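Local coordinates for ankyrin repeat family protein (Enterococcus faecalis, PDB 3HRA) that is of unknown function but, as an ankyrin repeat protein, probably serves as a scaffold for binding a protein partner, at residues N66-I71 and L99-R104; S74-A79 and Y90-A95; N103-N108 and N137-T142; Y30-V35 and I59-D64; G80-T85 and A114-I119. All coordinates share one frame; numbering follows the deposited sequence.

In the fold
From the N terminus, contact 4 comes first: it closes a loop of two helices, 42-49 and 52-60, by joining the loop after helix 18-25 to the end of helix 52-60. Contact 1 then opens and joins the loops ahead of helices 75-81 and 110-115. Nested inside it, contact 2 packs helix 75-81 on helix 85-94. Contact 5 crosses contacts 1, 2 and 3, joining the turn after helix 75-81 to that after helix 110-115. Contact 3 begins where contact 1 ends, shares N103 and R104 with it, and carries the row of loops on to the one before helix 143-149. Contacts 3 and 4 lie farthest apart, with centres about 28 Å from each other.

Contact 1 of 5, residues N66-I71 and L99-R104; sequences NLQNSI and LNKHNR
K101 meets N66, and R104 meets I71, where two successive beta-hairpin-like loops of the ankyrin stack lie side by side, running nearly the same way, 16° apart. K101 comes first along 99-104. Its extended chain, with chi2 to chi4 all near 180°, reaches across to the neighbouring loop, so that K101 NZ donates to N66 O at 3.1 Å. The ammonium approaches from above that carbonyl's plane, 55° out of it, and also gives a bond to a water that takes the backbone N-H of Q68. K101 CD lies 4.0 Å from N66 CB, while the amide of N66 turns elsewhere, OD1 to the backbone N of D98 and ND2 to T96 O. The methylenes of K101 cross the end of the Q68 side chain. The imidazole of H102 meets the ring of F135 instead, their planes about 25° apart. R104 finishes the contact at the exposed loop tips. CB of I71 sits over the centre of one face of its guanidinium, and CD1 of I71 is 3.8 Å from R104 NH1. A water bridges the backbones here, donating to I71 O at 2.7 Å and accepting from R104 N at 2.8 Å.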
# COMPACT_ATOMS: atom_id res chain seq x y z
N ASN A 66 -9.95 -4.18 4.41
CA ASN A 66 -10.36 -3.70 3.09
C ASN A 66 -11.43 -2.60 3.12
O ASN A 66 -11.93 -2.20 2.08
CB ASN A 66 -10.84 -4.88 2.22
CG ASN A 66 -9.76 -5.92 2.03
OD1 ASN A 66 -8.70 -5.62 1.51
ND2 ASN A 66 -10.03 -7.16 2.45
N LEU A 67 -11.78 -2.12 4.30
CA LEU A 67 -12.87 -1.14 4.41
C LEU A 67 -12.32 0.24 4.05
O LEU A 67 -11.54 0.82 4.81
CB LEU A 67 -13.46 -1.15 5.83
CG LEU A 67 -14.84 -0.50 6.01
CD1 LEU A 67 -15.47 -0.85 7.35
CD2 LEU A 67 -14.81 1.02 5.86
N GLN A 68 -12.75 0.76 2.90
CA GLN A 68 -12.19 2.01 2.37
C GLN A 68 -12.80 3.26 2.99
O GLN A 68 -14.02 3.35 3.20
CB GLN A 68 -12.37 2.07 0.85
CG GLN A 68 -11.60 1.01 0.12
CD GLN A 68 -12.01 0.89 -1.34
OE1 GLN A 68 -11.27 1.29 -2.24
NE2 GLN A 68 -13.19 0.36 -1.58
N ASN A 69 -11.95 4.25 3.25
CA ASN A 69 -12.44 5.55 3.71
C ASN A 69 -12.92 6.43 2.56
O ASN A 69 -13.01 5.98 1.42
CB ASN A 69 -11.41 6.27 4.57
CG ASN A 69 -10.18 6.69 3.79
OD1 ASN A 69 -10.18 6.75 2.56
ND2 ASN A 69 -9.11 7.01 4.51
N SER A 70 -13.22 7.69 2.86
CA SER A 70 -13.81 8.60 1.88
C SER A 70 -12.91 8.96 0.71
O SER A 70 -13.39 9.51 -0.28
CB SER A 70 -14.32 9.86 2.57
OG SER A 70 -15.44 9.54 3.37
N ILE A 71 -11.61 8.69 0.81
CA ILE A 71 -10.75 8.85 -0.37
C ILE A 71 -10.28 7.52 -0.96
O ILE A 71 -9.26 7.46 -1.66
CB ILE A 71 -9.58 9.84 -0.15
CG1 ILE A 71 -8.53 9.26 0.81
CG2 ILE A 71 -10.10 11.20 0.32
CD1 ILE A 71 -7.29 10.13 0.90
N LEU A 99 -8.38 -7.71 -3.68
CA LEU A 99 -7.69 -7.07 -4.80
C LEU A 99 -8.63 -6.44 -5.84
O LEU A 99 -8.17 -5.92 -6.87
CB LEU A 99 -6.70 -8.04 -5.45
CG LEU A 99 -5.65 -8.69 -4.54
CD1 LEU A 99 -4.59 -9.34 -5.40
CD2 LEU A 99 -5.03 -7.69 -3.60
N ASN A 100 -9.94 -6.46 -5.59
CA ASN A 100 -10.87 -5.71 -6.43
C ASN A 100 -11.15 -4.30 -5.89
O ASN A 100 -11.90 -3.52 -6.51
CB ASN A 100 -12.19 -6.46 -6.64
CG ASN A 100 -12.02 -7.71 -7.46
OD1 ASN A 100 -11.31 -7.71 -8.47
ND2 ASN A 100 -12.67 -8.78 -7.03
N LYS A 101 -10.55 -3.98 -4.75
CA LYS A 101 -10.62 -2.62 -4.20
C LYS A 101 -9.37 -1.81 -4.56
O LYS A 101 -8.25 -2.28 -4.34
CB LYS A 101 -10.85 -2.68 -2.69
CG LYS A 101 -12.25 -3.23 -2.36
CD LYS A 101 -12.61 -3.10 -0.92
CE LYS A 101 -14.08 -3.42 -0.72
NZ LYS A 101 -14.48 -3.39 0.72
N HIS A 102 -9.57 -0.63 -5.14
CA HIS A 102 -8.46 0.19 -5.62
C HIS A 102 -8.47 1.57 -4.97
O HIS A 102 -9.51 2.02 -4.46
CB HIS A 102 -8.50 0.32 -7.15
CG HIS A 102 -8.70 -0.99 -7.85
ND1 HIS A 102 -7.78 -2.01 -7.81
CD2 HIS A 102 -9.73 -1.45 -8.60
CE1 HIS A 102 -8.23 -3.05 -8.49
NE2 HIS A 102 -9.41 -2.73 -8.99
N ASN A 103 -7.32 2.24 -5.00
CA ASN A 103 -7.22 3.57 -4.39
C ASN A 103 -7.87 4.63 -5.26
O ASN A 103 -8.47 4.30 -6.27
CB ASN A 103 -5.76 3.91 -4.06
CG ASN A 103 -4.87 4.00 -5.29
OD1 ASN A 103 -5.27 4.52 -6.31
ND2 ASN A 103 -3.65 3.52 -5.18
N ARG A 104 -7.77 5.90 -4.85
CA ARG A 104 -8.44 6.98 -5.57
C ARG A 104 -7.99 7.14 -7.04
O ARG A 104 -8.68 7.77 -7.84
CB ARG A 104 -8.24 8.31 -4.84
CG ARG A 104 -6.83 8.84 -4.96
CD ARG A 104 -6.55 9.93 -3.95
NE ARG A 104 -7.50 11.03 -4.01
CZ ARG A 104 -7.49 12.07 -3.17
NH1 ARG A 104 -6.58 12.13 -2.21
NH2 ARG A 104 -8.39 13.04 -3.28
O HOH W 1 -14.70 -0.42 0.95
O HOH W 2 -6.77 6.53 -2.28

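Contact 2 of 5, residues S74-A79 and Y90-A95; sequences SPYLYA and YMLKHA
Two successive antiparallel helices of the ankyrin fold, 75-81 and 85-94, pack here; their short segments are inclined at 140° and come within 11.3 Å. M91 carries most of the contact. Its side chain is extended beyond CG, which carries the thioether across to P75, Y76 and A79 of helix 75-81. There M91 SD lies 3.7 Å from Y76 CA and 4.1 Å from A79 CB, while its terminal methyl CE rests 3.6 Å from P75 CB. The methionine thus ends in the groove between three residues on one face of helix 75-81. On its other flank it touches I59 of the preceding helix 52-60.

The ring of Y76 swings out with CG anti to the backbone N (chi1 176°), and presents its edge to the second helix. SD of M91 lies near the ring plane, 4.2 Å from Y76 CD1, and CD2 of L92 meets the same rim at Y76 CE1, 4.2 Å away, the Y76 and L92 side chains crossing at about a right angle. The hydroxyl of Y76 is bonded to E131. At the start of helix 75-81, S74 is the N-cap: its OG accepts from L77 N at 3.1 Å. No hydrogen bond links the segments, and this apolar seam between antiparallel helices is typical of the ankyrin repeat.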
# COMPACT_ATOMS: atom_id res chain seq x y z
N SER A 74 -8.30 1.90 1.98
CA SER A 74 -8.53 0.94 3.05
C SER A 74 -7.25 0.87 3.87
O SER A 74 -6.20 1.39 3.44
CB SER A 74 -8.82 -0.42 2.45
OG SER A 74 -7.69 -0.87 1.71
N PRO A 75 -7.31 0.23 5.05
CA PRO A 75 -6.08 0.02 5.85
C PRO A 75 -4.98 -0.69 5.03
O PRO A 75 -3.81 -0.30 5.09
CB PRO A 75 -6.57 -0.86 7.01
CG PRO A 75 -8.04 -0.43 7.20
CD PRO A 75 -8.53 -0.19 5.77
N TYR A 76 -5.36 -1.71 4.25
CA TYR A 76 -4.42 -2.43 3.40
C TYR A 76 -3.78 -1.54 2.32
O TYR A 76 -2.56 -1.52 2.16
CB TYR A 76 -5.12 -3.62 2.74
CG TYR A 76 -4.26 -4.36 1.75
CD1 TYR A 76 -3.22 -5.18 2.19
CD2 TYR A 76 -4.49 -4.26 0.39
CE1 TYR A 76 -2.41 -5.86 1.28
CE2 TYR A 76 -3.69 -4.93 -0.53
CZ TYR A 76 -2.65 -5.73 -0.07
OH TYR A 76 -1.87 -6.42 -0.97
N LEU A 77 -4.61 -0.81 1.58
CA LEU A 77 -4.10 0.03 0.51
C LEU A 77 -3.17 1.11 1.05
O LEU A 77 -2.15 1.42 0.44
CB LEU A 77 -5.27 0.66 -0.26
CG LEU A 77 -5.97 -0.26 -1.27
CD1 LEU A 77 -7.31 0.33 -1.72
CD2 LEU A 77 -5.07 -0.56 -2.48
N TYR A 78 -3.52 1.66 2.21
CA TYR A 78 -2.73 2.72 2.82
C TYR A 78 -1.42 2.16 3.38
O TYR A 78 -0.34 2.72 3.15
CB TYR A 78 -3.54 3.43 3.91
CG TYR A 78 -2.88 4.72 4.37
CD1 TYR A 78 -3.17 5.92 3.75
CD2 TYR A 78 -1.92 4.70 5.38
CE1 TYR A 78 -2.56 7.10 4.15
CE2 TYR A 78 -1.29 5.88 5.79
CZ TYR A 78 -1.62 7.07 5.17
OH TYR A 78 -0.99 8.23 5.57
N ALA A 79 -1.49 1.04 4.09
CA ALA A 79 -0.28 0.41 4.62
C ALA A 79 0.75 0.12 3.52
O ALA A 79 1.95 0.37 3.68
CB ALA A 79 -0.62 -0.85 5.39
N TYR A 90 2.00 -8.06 8.74
CA TYR A 90 0.99 -8.69 9.57
C TYR A 90 -0.29 -8.96 8.78
O TYR A 90 -0.88 -10.05 8.87
CB TYR A 90 0.70 -7.84 10.81
CG TYR A 90 0.09 -8.61 11.94
CD1 TYR A 90 0.88 -9.40 12.77
CD2 TYR A 90 -1.28 -8.57 12.19
CE1 TYR A 90 0.32 -10.11 13.83
CE2 TYR A 90 -1.85 -9.27 13.23
CZ TYR A 90 -1.05 -10.05 14.04
OH TYR A 90 -1.61 -10.75 15.08
N MET A 91 -0.72 -7.96 8.01
CA MET A 91 -1.91 -8.11 7.18
C MET A 91 -1.78 -9.27 6.20
O MET A 91 -2.71 -10.04 6.02
CB MET A 91 -2.20 -6.84 6.40
CG MET A 91 -2.66 -5.68 7.27
SD MET A 91 -2.83 -4.20 6.26
CE MET A 91 -3.71 -3.09 7.36
N LEU A 92 -0.61 -9.39 5.57
CA LEU A 92 -0.37 -10.47 4.60
C LEU A 92 -0.38 -11.86 5.25
O LEU A 92 -0.58 -12.87 4.57
CB LEU A 92 0.95 -10.24 3.86
CG LEU A 92 0.92 -9.03 2.92
CD1 LEU A 92 2.31 -8.71 2.35
CD2 LEU A 92 -0.09 -9.27 1.80
N LYS A 93 -0.16 -11.92 6.56
CA LYS A 93 -0.20 -13.20 7.29
C LYS A 93 -1.54 -13.48 7.97
O LYS A 93 -1.91 -14.64 8.15
CB LYS A 93 0.88 -13.24 8.37
CG LYS A 93 2.31 -13.21 7.86
CD LYS A 93 3.28 -13.20 9.06
CE LYS A 93 4.62 -12.57 8.70
NZ LYS A 93 5.41 -12.17 9.90
N HIS A 94 -2.24 -12.44 8.40
CA HIS A 94 -3.41 -12.63 9.28
C HIS A 94 -4.74 -12.12 8.74
O HIS A 94 -5.74 -12.11 9.45
CB HIS A 94 -3.14 -12.02 10.66
CG HIS A 94 -2.06 -12.72 11.41
ND1 HIS A 94 -0.75 -12.27 11.42
CD2 HIS A 94 -2.07 -13.85 12.14
CE1 HIS A 94 -0.01 -13.08 12.15
NE2 HIS A 94 -0.79 -14.05 12.60
N ALA A 95 -4.74 -11.69 7.49
CA ALA A 95 -5.96 -11.19 6.87
C ALA A 95 -5.94 -11.48 5.38
O ALA A 95 -4.95 -12.01 4.85
CB ALA A 95 -6.11 -9.70 7.14

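Contact 3 of 5, residues N103-N108 and N137-T142; sequences NRYGGN and NDFGYT
One direct hydrogen bond joins these neighbouring ankyrin loops, D138 N to Y105 O at 2.9 Å. It is close to straight at hydrogen (159°), and the donor meets the carbonyl oxygen almost end-on. Next to it, G106 O takes a CA-H contact from N137 CA at 3.6 Å. A bridging water donates to both R104 O and D138 OD1, the latter at 2.7 Å.

The apolar part is an oblique aromatic pair: CE2 of F139 is 3.9 Å from Y105 CB, with the ring planes at 41° and the centroids 6.0 Å apart. R104 CG covers the centre of one face of the Y105 ring.

Within the first loop, N103 OD1 grips two backbone amides, Y105 N at 2.8 Å and G107 N at 3.0 Å; the bond from Y105 N makes an Asx turn, and that from G107 N holds the far side of the type I turn N103-G106. Since backbone groups supply both its ends, the direct bond does not depend on side-chain identity, while the aromatic pair and the D138 carboxylate with its water add to it at the exposed tips.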
# COMPACT_ATOMS: atom_id res chain seq x y z
N ASN A 103 -7.32 2.24 -5.00
CA ASN A 103 -7.22 3.57 -4.39
C ASN A 103 -7.87 4.63 -5.26
O ASN A 103 -8.47 4.30 -6.27
CB ASN A 103 -5.76 3.91 -4.06
CG ASN A 103 -4.87 4.00 -5.29
OD1 ASN A 103 -5.27 4.52 -6.31
ND2 ASN A 103 -3.65 3.52 -5.18
N ARG A 104 -7.77 5.90 -4.85
CA ARG A 104 -8.44 6.98 -5.57
C ARG A 104 -7.99 7.14 -7.04
O ARG A 104 -8.68 7.77 -7.84
CB ARG A 104 -8.24 8.31 -4.84
CG ARG A 104 -6.83 8.84 -4.96
CD ARG A 104 -6.55 9.93 -3.95
NE ARG A 104 -7.50 11.03 -4.01
CZ ARG A 104 -7.49 12.07 -3.17
NH1 ARG A 104 -6.58 12.13 -2.21
NH2 ARG A 104 -8.39 13.04 -3.28
N TYR A 105 -6.83 6.59 -7.38
CA TYR A 105 -6.32 6.73 -8.75
C TYR A 105 -6.45 5.43 -9.52
O TYR A 105 -5.90 5.28 -10.61
CB TYR A 105 -4.86 7.19 -8.74
CG TYR A 105 -4.65 8.48 -8.00
CD1 TYR A 105 -3.83 8.53 -6.88
CD2 TYR A 105 -5.29 9.64 -8.41
CE1 TYR A 105 -3.66 9.72 -6.18
CE2 TYR A 105 -5.12 10.83 -7.73
CZ TYR A 105 -4.30 10.86 -6.62
OH TYR A 105 -4.14 12.05 -5.95
N GLY A 106 -7.18 4.48 -8.94
CA GLY A 106 -7.42 3.20 -9.59
C GLY A 106 -6.26 2.25 -9.48
O GLY A 106 -6.18 1.26 -10.23
N GLY A 107 -5.35 2.54 -8.55
CA GLY A 107 -4.18 1.71 -8.33
C GLY A 107 -4.38 0.68 -7.22
O GLY A 107 -5.42 0.65 -6.54
N ASN A 108 -3.37 -0.16 -7.03
CA ASN A 108 -3.36 -1.16 -5.97
C ASN A 108 -2.40 -0.76 -4.83
O ASN A 108 -2.09 0.42 -4.68
CB ASN A 108 -2.94 -2.51 -6.55
CG ASN A 108 -1.59 -2.46 -7.26
OD1 ASN A 108 -0.90 -1.43 -7.24
ND2 ASN A 108 -1.22 -3.57 -7.89
N ASN A 137 -2.90 1.62 -13.17
CA ASN A 137 -3.88 2.55 -12.61
C ASN A 137 -4.61 3.36 -13.69
O ASN A 137 -4.52 3.03 -14.88
CB ASN A 137 -3.27 3.43 -11.50
CG ASN A 137 -2.11 4.32 -11.99
OD1 ASN A 137 -1.24 4.69 -11.20
ND2 ASN A 137 -2.09 4.66 -13.27
N ASP A 138 -5.34 4.40 -13.27
CA ASP A 138 -6.21 5.16 -14.19
C ASP A 138 -5.43 5.86 -15.30
O ASP A 138 -5.99 6.17 -16.35
CB ASP A 138 -7.06 6.21 -13.46
CG ASP A 138 -8.21 5.61 -12.70
OD1 ASP A 138 -8.83 6.35 -11.92
OD2 ASP A 138 -8.48 4.39 -12.87
N PHE A 139 -4.15 6.11 -15.04
CA PHE A 139 -3.27 6.76 -15.99
C PHE A 139 -2.58 5.77 -16.91
O PHE A 139 -1.85 6.18 -17.81
CB PHE A 139 -2.21 7.60 -15.26
CG PHE A 139 -2.77 8.44 -14.15
CD1 PHE A 139 -3.45 9.62 -14.43
CD2 PHE A 139 -2.62 8.06 -12.83
CE1 PHE A 139 -3.98 10.39 -13.42
CE2 PHE A 139 -3.15 8.83 -11.80
CZ PHE A 139 -3.83 10.00 -12.09
N GLY A 140 -2.78 4.47 -16.67
CA GLY A 140 -2.09 3.43 -17.42
C GLY A 140 -0.71 3.11 -16.85
O GLY A 140 0.03 2.30 -17.42
N TYR A 141 -0.37 3.73 -15.73
CA TYR A 141 0.94 3.55 -15.13
C TYR A 141 1.00 2.21 -14.43
O TYR A 141 0.06 1.83 -13.74
CB TYR A 141 1.26 4.62 -14.07
CG TYR A 141 1.38 6.05 -14.55
CD1 TYR A 141 1.18 7.11 -13.67
CD2 TYR A 141 1.70 6.34 -15.87
CE1 TYR A 141 1.29 8.41 -14.09
CE2 TYR A 141 1.82 7.66 -16.30
CZ TYR A 141 1.62 8.69 -15.40
OH TYR A 141 1.73 10.00 -15.81
N THR A 142 2.12 1.52 -14.60
CA THR A 142 2.46 0.35 -13.80
C THR A 142 3.40 0.82 -12.69
O THR A 142 3.87 1.97 -12.70
CB THR A 142 3.23 -0.69 -14.62
OG1 THR A 142 4.41 -0.10 -15.16
CG2 THR A 142 2.36 -1.22 -15.77
O HOH W 3 -10.36 5.83 -9.78

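Contact 4 of 5, residues Y30-V35 and I59-D64; sequences YQVDEV and IDRGAD
V32 CG1 sits on one face of the R61 guanidinium, 3.5 Å above its plane and toward the rim, while Y30 O lies at the edge. NH2 of R61 donates to Y30 O at 3.3 Å with an angle of 157° at hydrogen. The arginine bends at chi2 and chi3 to fold back over the valine, and its NE is bonded to L25 O.

The other methyl of V32, CG2, is 3.8 Å from A63 CA and 4.1 Å from A63 CB. Next comes the carboxylate of D33, which takes the backbone N-H of D64: OD2 receives it through its syn lone pair at 2.9 Å, and OD1 adds a weak second bond at 3.4 Å. Two waters extend this grip, one from OD1 to D64 O and one from OD2 to G62 O. The carboxylate of D64 itself turns off to N66 N, and the two acid groups would probably repel mildly, D33 OD2 to D64 OD2 being 5.0 Å.

G62, with positive phi, is the C-prime residue of the Schellman motif ending helix 52-60. The contact thus ties that helix end to the adjacent loop of the ankyrin stack, after helix 18-25; V32 also packs on L9 of helix 8-14 and L25 of helix 18-25, and A63 on L43 of helix 42-49.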
# COMPACT_ATOMS: atom_id res chain seq x y z
N TYR A 30 -18.31 -5.73 21.00
CA TYR A 30 -17.94 -4.46 20.36
C TYR A 30 -17.80 -4.57 18.82
O TYR A 30 -17.13 -5.46 18.30
CB TYR A 30 -16.66 -3.85 20.97
CG TYR A 30 -16.61 -2.35 20.77
CD1 TYR A 30 -17.05 -1.49 21.76
CD2 TYR A 30 -16.15 -1.80 19.57
CE1 TYR A 30 -17.01 -0.12 21.58
CE2 TYR A 30 -16.13 -0.43 19.37
CZ TYR A 30 -16.56 0.40 20.38
OH TYR A 30 -16.55 1.77 20.20
N GLN A 31 -18.43 -3.64 18.10
CA GLN A 31 -18.32 -3.59 16.65
C GLN A 31 -17.05 -2.80 16.30
O GLN A 31 -17.03 -1.57 16.41
CB GLN A 31 -19.55 -2.89 16.06
CG GLN A 31 -19.96 -3.42 14.69
CD GLN A 31 -19.18 -2.81 13.54
OE1 GLN A 31 -18.16 -3.38 13.09
NE2 GLN A 31 -19.65 -1.65 13.05
N VAL A 32 -16.01 -3.50 15.87
CA VAL A 32 -14.69 -2.86 15.77
C VAL A 32 -14.54 -1.92 14.57
O VAL A 32 -13.62 -1.10 14.52
CB VAL A 32 -13.54 -3.91 15.74
CG1 VAL A 32 -13.57 -4.77 17.00
CG2 VAL A 32 -13.63 -4.78 14.48
N ASP A 33 -15.42 -2.07 13.59
CA ASP A 33 -15.31 -1.27 12.38
C ASP A 33 -16.27 -0.08 12.31
O ASP A 33 -16.74 0.28 11.24
CB ASP A 33 -15.45 -2.15 11.14
CG ASP A 33 -14.17 -2.93 10.84
OD1 ASP A 33 -13.06 -2.46 11.15
OD2 ASP A 33 -14.28 -4.03 10.28
N GLU A 34 -16.55 0.54 13.45
CA GLU A 34 -17.26 1.81 13.45
C GLU A 34 -16.47 2.83 12.65
O GLU A 34 -15.24 2.71 12.53
CB GLU A 34 -17.45 2.30 14.89
CG GLU A 34 -16.15 2.49 15.64
CD GLU A 34 -16.37 2.84 17.11
OE1 GLU A 34 -17.39 2.39 17.70
OE2 GLU A 34 -15.54 3.56 17.69
N VAL A 35 -17.15 3.84 12.09
CA VAL A 35 -16.47 4.82 11.26
C VAL A 35 -16.66 6.28 11.70
O VAL A 35 -17.67 6.65 12.32
CB VAL A 35 -16.84 4.67 9.75
CG1 VAL A 35 -16.27 3.36 9.17
CG2 VAL A 35 -18.33 4.75 9.55
N ILE A 59 -6.76 -6.19 14.02
CA ILE A 59 -6.79 -7.26 13.03
C ILE A 59 -7.11 -8.61 13.68
O ILE A 59 -7.88 -9.41 13.14
CB ILE A 59 -5.46 -7.34 12.24
CG1 ILE A 59 -5.35 -6.12 11.31
CG2 ILE A 59 -5.43 -8.60 11.40
CD1 ILE A 59 -3.91 -5.85 10.81
N ASP A 60 -6.53 -8.86 14.85
CA ASP A 60 -6.83 -10.09 15.59
C ASP A 60 -8.30 -10.16 16.01
O ASP A 60 -8.84 -11.24 16.18
CB ASP A 60 -5.94 -10.21 16.83
CG ASP A 60 -4.48 -10.52 16.50
OD1 ASP A 60 -4.14 -10.77 15.32
OD2 ASP A 60 -3.67 -10.50 17.45
N ARG A 61 -8.92 -9.01 16.24
CA ARG A 61 -10.34 -8.96 16.62
C ARG A 61 -11.28 -8.88 15.42
O ARG A 61 -12.47 -8.64 15.59
CB ARG A 61 -10.62 -7.79 17.57
CG ARG A 61 -10.48 -8.14 19.03
CD ARG A 61 -11.69 -8.93 19.53
NE ARG A 61 -12.74 -8.08 20.08
CZ ARG A 61 -13.87 -7.78 19.45
NH1 ARG A 61 -14.09 -8.25 18.23
NH2 ARG A 61 -14.78 -7.01 20.03
N GLY A 62 -10.74 -9.04 14.22
CA GLY A 62 -11.57 -9.15 13.02
C GLY A 62 -11.81 -7.88 12.23
O GLY A 62 -12.70 -7.85 11.38
N ALA A 63 -11.04 -6.83 12.49
CA ALA A 63 -11.17 -5.57 11.75
C ALA A 63 -10.96 -5.81 10.24
O ALA A 63 -10.11 -6.60 9.84
CB ALA A 63 -10.16 -4.52 12.27
N ASP A 64 -11.76 -5.15 9.43
CA ASP A 64 -11.73 -5.36 7.98
C ASP A 64 -10.60 -4.54 7.36
O ASP A 64 -10.67 -3.31 7.36
CB ASP A 64 -13.07 -4.94 7.40
CG ASP A 64 -13.21 -5.26 5.92
OD1 ASP A 64 -12.24 -5.71 5.28
OD2 ASP A 64 -14.33 -5.05 5.41
O HOH W 4 -11.07 -1.61 9.43
O HOH W 5 -15.56 -6.25 11.75

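Contact 5 of 5, residues G80-T85 and A114-I119; sequences GAQGRT and AEKGHI
H118 lays its imidazole against the chain of Q82 and G83, where the turn between helices 75-81 and 85-94 meets that between helices 110-115 and 119-128 in the ankyrin stack. G83 CA makes a CH-pi contact over the ring, 3.5 Å from the H118 centroid and 12° off the normal. Q82 C lies over the same face nearer the rim, while K116 O is above the opposite face, so the ring is sandwiched between backbone groups. At the edge, H118 ND1 gives a weak hydrogen bond to A81 O at 3.1 Å, bent to 128° at hydrogen.

The side chain of K116 reaches A81 and Q82. K116 CD is 3.1 Å from A81 O, and K116 CE is 3.1 Å from Q82 NE2. A bend at chi4 (36°) takes the ammonium back to E115, where K116 NZ makes a salt bridge with E115 OE1 at 3.0 Å; the other oxygen of E115 pairs with R151.

Two glycines shape these turns: G83 has positive phi, and G117 ends helix 110-115 in a Schellman motif. Beyond them, R84 is bonded to V47 O and H48 O at the end of helix 42-49, and N121 of helix 119-128 joins G80 O to T85 OG1, so the contact links helices 75-81 and 110-115 with their neighbours.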
# COMPACT_ATOMS: atom_id res chain seq x y z
N GLY A 80 0.28 -0.41 2.39
CA GLY A 80 1.14 -0.70 1.26
C GLY A 80 1.74 0.54 0.64
O GLY A 80 2.96 0.63 0.47
N ALA A 81 0.88 1.49 0.30
CA ALA A 81 1.30 2.74 -0.33
C ALA A 81 2.29 3.56 0.51
O ALA A 81 3.18 4.20 -0.03
CB ALA A 81 0.10 3.60 -0.62
N GLN A 82 2.12 3.54 1.84
CA GLN A 82 2.80 4.51 2.70
C GLN A 82 3.93 3.92 3.54
O GLN A 82 4.41 4.56 4.46
CB GLN A 82 1.80 5.20 3.61
CG GLN A 82 0.75 6.02 2.87
CD GLN A 82 1.34 7.17 2.10
OE1 GLN A 82 2.29 7.83 2.54
NE2 GLN A 82 0.77 7.44 0.93
N GLY A 83 4.34 2.70 3.22
CA GLY A 83 5.55 2.14 3.82
C GLY A 83 5.39 1.65 5.25
O GLY A 83 6.37 1.58 5.99
N ARG A 84 4.17 1.33 5.65
CA ARG A 84 3.93 0.74 6.98
C ARG A 84 4.23 -0.74 6.90
O ARG A 84 3.34 -1.58 6.90
CB ARG A 84 2.47 0.95 7.39
CG ARG A 84 1.97 2.39 7.25
CD ARG A 84 2.53 3.30 8.33
NE ARG A 84 1.86 4.61 8.35
CZ ARG A 84 2.35 5.72 7.82
NH1 ARG A 84 3.53 5.71 7.20
NH2 ARG A 84 1.66 6.86 7.89
N THR A 85 5.52 -1.06 6.88
CA THR A 85 5.98 -2.41 6.57
C THR A 85 5.56 -3.48 7.58
O THR A 85 5.12 -4.56 7.19
CB THR A 85 7.51 -2.42 6.46
OG1 THR A 85 7.91 -1.32 5.64
CG2 THR A 85 8.01 -3.73 5.86
N ALA A 114 5.96 1.41 -4.84
CA ALA A 114 7.12 1.62 -5.71
C ALA A 114 7.38 3.11 -5.97
O ALA A 114 8.53 3.55 -5.90
CB ALA A 114 6.98 0.85 -7.02
N GLU A 115 6.33 3.88 -6.27
CA GLU A 115 6.49 5.29 -6.59
C GLU A 115 7.07 6.02 -5.40
O GLU A 115 7.92 6.89 -5.55
CB GLU A 115 5.15 5.92 -6.98
CG GLU A 115 5.25 7.41 -7.37
CD GLU A 115 4.87 8.36 -6.22
OE1 GLU A 115 3.79 8.17 -5.63
OE2 GLU A 115 5.63 9.30 -5.93
N LYS A 116 6.62 5.64 -4.20
CA LYS A 116 7.02 6.34 -2.99
C LYS A 116 8.33 5.82 -2.39
O LYS A 116 8.77 6.30 -1.34
CB LYS A 116 5.88 6.33 -1.96
CG LYS A 116 4.68 7.16 -2.40
CD LYS A 116 3.47 6.86 -1.56
CE LYS A 116 2.39 7.93 -1.71
NZ LYS A 116 2.32 8.47 -3.08
N GLY A 117 8.96 4.87 -3.08
CA GLY A 117 10.28 4.38 -2.69
C GLY A 117 10.32 3.38 -1.55
O GLY A 117 11.37 3.15 -0.96
N HIS A 118 9.17 2.78 -1.24
CA HIS A 118 9.08 1.85 -0.12
C HIS A 118 9.47 0.45 -0.55
O HIS A 118 8.62 -0.42 -0.73
CB HIS A 118 7.67 1.89 0.46
CG HIS A 118 7.34 3.21 1.06
ND1 HIS A 118 6.23 3.95 0.69
CD2 HIS A 118 8.01 3.97 1.96
CE1 HIS A 118 6.22 5.08 1.37
NE2 HIS A 118 7.29 5.12 2.14
N ILE A 119 10.77 0.25 -0.74
CA ILE A 119 11.26 -0.97 -1.36
C ILE A 119 10.97 -2.22 -0.52
O ILE A 119 10.71 -3.29 -1.06
CB ILE A 119 12.78 -0.83 -1.73
CG1 ILE A 119 13.23 -2.00 -2.60
CG2 ILE A 119 13.64 -0.69 -0.48
CD1 ILE A 119 14.63 -1.82 -3.20